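Local coordinates for pyruvate kinase (Cryptosporidium parvum, PDB 4DRS), which probably catalyses the last step of glycolysis, transferring the phosphate of phosphoenolpyruvate to ADP to give pyruvate and ATP, at residues E418-V423 against P446-I451; A411-A416 against R439-Y444. One frame throughout, in Å; residues are numbered along the deposited sequence.

Interaction 1. Residues E418-V423 against P446-I451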
loop_
_atom_site.group_PDB
_atom_site.type_symbol
_atom_site.label_atom_id
_atom_site.label_comp_id
_atom_site.label_asym_id
_atom_site.label_seq_id
_atom_site.Cartn_x
_atom_site.Cartn_y
_atom_site.Cartn_z
ATOM N N GLU A 418 -8.349 14.779 8.464
ATOM C CA GLU A 418 -7.074 14.192 8.876
ATOM C C GLU A 418 -6.760 14.530 10.338
ATOM O O GLU A 418 -6.354 13.654 11.107
ATOM C CB GLU A 418 -5.926 14.634 7.960
ATOM C CG GLU A 418 -4.684 13.760 8.075
ATOM C CD GLU A 418 -3.395 14.502 7.759
ATOM O OE1 GLU A 418 -3.248 15.669 8.196
ATOM O OE2 GLU A 418 -2.516 13.914 7.084
ATOM N N SER A 419 -6.962 15.797 10.708
ATOM C CA SER A 419 -6.762 16.265 12.082
ATOM C C SER A 419 -7.633 15.530 13.092
ATOM O O SER A 419 -7.156 15.146 14.160
ATOM C CB SER A 419 -7.024 17.768 12.194
ATOM O OG SER A 419 -5.804 18.487 12.179
ATOM N N ALA A 420 -8.907 15.341 12.744
ATOM C CA ALA A 420 -9.859 14.661 13.615
ATOM C C ALA A 420 -9.389 13.242 13.903
ATOM O O ALA A 420 -9.515 12.754 15.024
ATOM C CB ALA A 420 -11.244 14.654 12.991
ATOM N N HIS A 421 -8.831 12.603 12.879
ATOM C CA HIS A 421 -8.291 11.260 12.998
ATOM C C HIS A 421 -7.058 11.233 13.860
ATOM O O HIS A 421 -6.935 10.387 14.745
ATOM C CB HIS A 421 -8.000 10.691 11.615
ATOM C CG HIS A 421 -7.336 9.342 11.644
ATOM N ND1 HIS A 421 -8.006 8.211 11.936
ATOM C CD2 HIS A 421 -6.011 8.968 11.412
ATOM C CE1 HIS A 421 -7.157 7.165 11.890
ATOM N NE2 HIS A 421 -5.937 7.631 11.568
ATOM N N ASP A 422 -6.147 12.171 13.618
ATOM C CA ASP A 422 -4.863 12.214 14.313
ATOM C C ASP A 422 -4.966 12.493 15.817
ATOM O O ASP A 422 -4.144 12.004 16.586
ATOM C CB ASP A 422 -3.921 13.223 13.647
ATOM C CG ASP A 422 -3.360 12.720 12.324
ATOM O OD1 ASP A 422 -3.284 11.485 12.127
ATOM O OD2 ASP A 422 -2.992 13.564 11.477
ATOM N N VAL A 423 -5.957 13.278 16.236
ATOM C CA VAL A 423 -6.152 13.540 17.671
ATOM C C VAL A 423 -7.288 12.723 18.275
ATOM O O VAL A 423 -7.583 12.853 19.462
ATOM C CB VAL A 423 -6.370 15.039 17.999
ATOM C CG1 VAL A 423 -5.168 15.866 17.569
ATOM C CG2 VAL A 423 -7.667 15.564 17.395
ATOM N N PRO A 446 -15.641 11.503 7.151
ATOM C CA PRO A 446 -15.046 11.353 8.477
ATOM C C PRO A 446 -15.838 10.375 9.342
ATOM O O PRO A 446 -17.049 10.232 9.157
ATOM C CB PRO A 446 -15.152 12.763 9.062
ATOM C CG PRO A 446 -16.335 13.359 8.384
ATOM C CD PRO A 446 -16.299 12.812 6.984
ATOM N N SER A 447 -15.169 9.709 10.276
ATOM C CA SER A 447 -15.879 8.878 11.242
ATOM C C SER A 447 -16.625 9.770 12.227
ATOM O O SER A 447 -17.633 9.361 12.796
ATOM C CB SER A 447 -14.921 7.946 11.993
ATOM O OG SER A 447 -14.244 8.634 13.028
ATOM N N GLN A 448 -16.117 10.985 12.427
ATOM C CA GLN A 448 -16.737 11.936 13.348
ATOM C C GLN A 448 -17.987 12.521 12.721
ATOM O O GLN A 448 -18.036 12.752 11.508
ATOM C CB GLN A 448 -15.777 13.077 13.706
ATOM C CG GLN A 448 -14.519 12.659 14.450
ATOM C CD GLN A 448 -13.461 12.075 13.534
ATOM O OE1 GLN A 448 -13.529 12.230 12.312
ATOM N NE2 GLN A 448 -12.473 11.407 14.117
ATOM N N THR A 449 -18.997 12.759 13.552
ATOM C CA THR A 449 -20.187 13.483 13.126
ATOM C C THR A 449 -19.804 14.919 12.772
ATOM O O THR A 449 -18.979 15.533 13.454
ATOM C CB THR A 449 -21.286 13.441 14.216
ATOM O OG1 THR A 449 -21.890 12.140 14.223
ATOM C CG2 THR A 449 -22.372 14.488 13.964
ATOM N N ILE A 450 -20.383 15.427 11.685
ATOM C CA ILE A 450 -20.156 16.797 11.254
ATOM C C ILE A 450 -21.303 17.679 11.734
ATOM O O ILE A 450 -22.466 17.434 11.408
ATOM C CB ILE A 450 -20.051 16.911 9.717
ATOM C CG1 ILE A 450 -19.056 15.895 9.156
ATOM C CG2 ILE A 450 -19.662 18.330 9.306
ATOM C CD1 ILE A 450 -19.332 15.525 7.715
ATOM N N ILE A 451 -20.965 18.709 12.502
ATOM C CA ILE A 451 -21.958 19.669 12.972
ATOM C C ILE A 451 -21.801 20.988 12.225
ATOM O O ILE A 451 -20.778 21.664 12.353
ATOM C CB ILE A 451 -21.883 19.873 14.506
ATOM C CG1 ILE A 451 -22.208 18.552 15.219
ATOM C CG2 ILE A 451 -22.822 20.991 14.946
ATOM C CD1 ILE A 451 -22.254 18.632 16.730
#
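Gln-448 meets Ala-420 where the chain runs into strand 449-454 beside the last turn of helix 408-422. Pro-446 starts the approach: its rigid, apolar ring, well suited to the turn after helix 436-443, packs on Ile-441 and on Ile-428 of strand 427-431. Ser-447 follows on the exposed side of the turn, where its carbonyl accepts a hydrogen bond from Lys-45. Gln-448 then carries nearly the whole contact. CG stands beside the backbone N, and the bend at chi2 (79°) lays the carboxamide flat against the helix. The methyl of Ala-420 sits over one face of this amide, almost directly above its carbon, with CB 3.4 Å from CD and also 3.4 Å from OE1. Alanine suits this place because its small side chain lets the planar group come close to the helix backbone. The carbonyl oxygen of Ala-420 lies 3.4 Å from NE2 of Gln-448, but well off the amide plane and at a poor angle for a hydrogen bond. Instead, NE2 is bonded to the carbonyl of Ala-425, in the loop between the helix and strand 427-431. Beyond Gln-448 the chain turns to the sheet: Thr-449 and Ile-451 pair through their backbones with Ile-428, and the branched side chain of Ile-450, at home in a buried strand, packs on Ile-441 and Ser-442. Across the two segments, then, the contact is van der Waals in character; the polar hold comes from Ala-425, whose bond probably helps to hold the amide with its face against the methyl.

Interaction 2. Residues A411-A416 against R439-Y444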
loop_
_atom_site.group_PDB
_atom_site.type_symbol
_atom_site.label_atom_id
_atom_site.label_comp_id
_atom_site.label_asym_id
_atom_site.label_seq_id
_atom_site.Cartn_x
_atom_site.Cartn_y
_atom_site.Cartn_z
ATOM N N ALA A 411 -9.252 21.932 0.574
ATOM C CA ALA A 411 -8.033 21.603 1.305
ATOM C C ALA A 411 -8.257 21.688 2.816
ATOM O O ALA A 411 -7.825 20.808 3.555
ATOM C CB ALA A 411 -6.895 22.507 0.877
ATOM N N ILE A 412 -8.940 22.742 3.267
ATOM C CA ILE A 412 -9.292 22.892 4.683
ATOM C C ILE A 412 -10.142 21.706 5.146
ATOM O O ILE A 412 -9.925 21.171 6.239
ATOM C CB ILE A 412 -10.031 24.224 4.964
ATOM C CG1 ILE A 412 -9.164 25.438 4.581
ATOM C CG2 ILE A 412 -10.466 24.318 6.423
ATOM C CD1 ILE A 412 -7.955 25.688 5.465
ATOM N N ALA A 413 -11.091 21.294 4.303
ATOM C CA ALA A 413 -11.971 20.161 4.596
ATOM C C ALA A 413 -11.189 18.873 4.838
ATOM O O ALA A 413 -11.424 18.188 5.835
ATOM C CB ALA A 413 -12.987 19.965 3.481
ATOM N N CYS A 414 -10.262 18.559 3.932
ATOM C CA CYS A 414 -9.387 17.386 4.066
ATOM C C CYS A 414 -8.555 17.404 5.330
ATOM O O CYS A 414 -8.424 16.388 6.007
ATOM C CB CYS A 414 -8.423 17.293 2.889
ATOM S SG CYS A 414 -9.240 16.813 1.377
ATOM N N SER A 415 -7.972 18.560 5.625
ATOM C CA SER A 415 -7.135 18.702 6.799
ATOM C C SER A 415 -7.931 18.539 8.090
ATOM O O SER A 415 -7.410 18.009 9.070
ATOM C CB SER A 415 -6.384 20.029 6.762
ATOM O OG SER A 415 -5.411 19.989 5.729
ATOM N N ALA A 416 -9.191 18.976 8.075
ATOM C CA ALA A 416 -10.092 18.791 9.211
ATOM C C ALA A 416 -10.314 17.311 9.489
ATOM O O ALA A 416 -10.252 16.877 10.640
ATOM C CB ALA A 416 -11.421 19.488 8.962
ATOM N N ARG A 439 -20.543 20.273 3.048
ATOM C CA ARG A 439 -20.602 19.312 1.942
ATOM C C ARG A 439 -19.225 18.735 1.594
ATOM O O ARG A 439 -19.098 17.544 1.306
ATOM C CB ARG A 439 -21.247 19.952 0.706
ATOM C CG ARG A 439 -22.771 19.908 0.725
ATOM C CD ARG A 439 -23.408 20.506 -0.530
ATOM N NE ARG A 439 -23.336 21.965 -0.526
ATOM C CZ ARG A 439 -24.210 22.770 0.077
ATOM N NH1 ARG A 439 -25.256 22.272 0.735
ATOM N NH2 ARG A 439 -24.037 24.085 0.022
ATOM N N LEU A 440 -18.199 19.585 1.636
ATOM C CA LEU A 440 -16.827 19.166 1.360
ATOM C C LEU A 440 -16.269 18.235 2.441
ATOM O O LEU A 440 -15.572 17.275 2.127
ATOM C CB LEU A 440 -15.916 20.379 1.164
ATOM C CG LEU A 440 -16.115 21.170 -0.133
ATOM C CD1 LEU A 440 -15.421 22.525 -0.046
ATOM C CD2 LEU A 440 -15.637 20.385 -1.353
ATOM N N ILE A 441 -16.574 18.517 3.706
ATOM C CA ILE A 441 -16.161 17.630 4.794
ATOM C C ILE A 441 -16.850 16.275 4.625
ATOM O O ILE A 441 -16.207 15.231 4.758
ATOM C CB ILE A 441 -16.438 18.227 6.196
ATOM C CG1 ILE A 441 -15.676 19.546 6.381
ATOM C CG2 ILE A 441 -16.036 17.245 7.296
ATOM C CD1 ILE A 441 -16.109 20.351 7.591
ATOM N N SER A 442 -18.146 16.305 4.296
ATOM C CA SER A 442 -18.946 15.094 4.065
ATOM C C SER A 442 -18.376 14.213 2.953
ATOM O O SER A 442 -18.380 12.987 3.055
ATOM C CB SER A 442 -20.395 15.471 3.740
ATOM O OG SER A 442 -21.204 14.312 3.623
ATOM N N LYS A 443 -17.885 14.856 1.896
ATOM C CA LYS A 443 -17.218 14.188 0.779
ATOM C C LYS A 443 -16.045 13.300 1.226
ATOM O O LYS A 443 -15.772 12.267 0.610
ATOM C CB LYS A 443 -16.737 15.243 -0.219
ATOM C CG LYS A 443 -15.989 14.711 -1.431
ATOM C CD LYS A 443 -15.474 15.851 -2.298
ATOM C CE LYS A 443 -14.672 15.325 -3.476
ATOM N NZ LYS A 443 -14.211 16.438 -4.354
ATOM N N TYR A 444 -15.357 13.693 2.298
ATOM C CA TYR A 444 -14.181 12.940 2.734
ATOM C C TYR A 444 -14.468 11.929 3.835
ATOM O O TYR A 444 -13.541 11.333 4.390
ATOM C CB TYR A 444 -13.011 13.874 3.066
ATOM C CG TYR A 444 -12.450 14.482 1.810
ATOM C CD1 TYR A 444 -11.492 13.802 1.055
ATOM C CD2 TYR A 444 -12.919 15.708 1.338
ATOM C CE1 TYR A 444 -11.000 14.340 -0.123
ATOM C CE2 TYR A 444 -12.431 16.255 0.158
ATOM C CZ TYR A 444 -11.474 15.566 -0.565
ATOM O OH TYR A 444 -10.981 16.097 -1.727
#
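The ring of Tyr-444 carries the sulfur of Cys-414 over one face, with SG 3.3 Å from the ring centroid and 18° off the ring normal. The small offset is toward the hydroxyl end, and the nearest ring atom to SG of Cys-414 is CZ at 3.2 Å. This is a sulfur-aromatic contact, in which a polarisable thiol lies against a pi cloud. The same ring also packs against Tyr-395 and Ile-398 of helix 391-401, while its phenol oxygen is hydrogen-bonded to Glu-410, whose carboxylate forms a salt bridge with Lys-443 as well. Tyrosine thus serves twice, offering a broad apolar surface inside and a polar tip that is satisfied at Glu-410.

Next to Cys-414 on helix 408-422, Ala-413 points toward helix 436-443. Its CB lies 3.8 Å from CB of Leu-440 and 4.0 Å from CG1 of Ile-441, so the methyl rests against the roots of two larger side chains. With alanine here the backbones come very near, the CA atoms of Ala-413 and Ile-441 being 4.9 Å apart. Ala-416 meanwhile packs on Ile-504 and Val-506 of strand 502-506. Such close helix-to-helix packing over a largely parallel sheet belongs to the alpha/beta C-terminal domain of pyruvate kinases.

From the N-terminal side, helix 408-422 supplies the first segment of both interactions, 411-416 and then 418-423. The chain next forms strand 427-431 and returns through helix 436-443, whose end closes the loop of interaction 2; a few residues later the entry to strand 449-454 closes that of interaction 1. The segments alternate, so the loops cross instead of nesting. The two contacts also adjoin, through the residues that follow helix 436-443 and pack back against it. Together they bind helix 408-422 to the strand-helix-strand unit that follows it, while Ser-415 and Ser-419 on the same helix reach the second subunit.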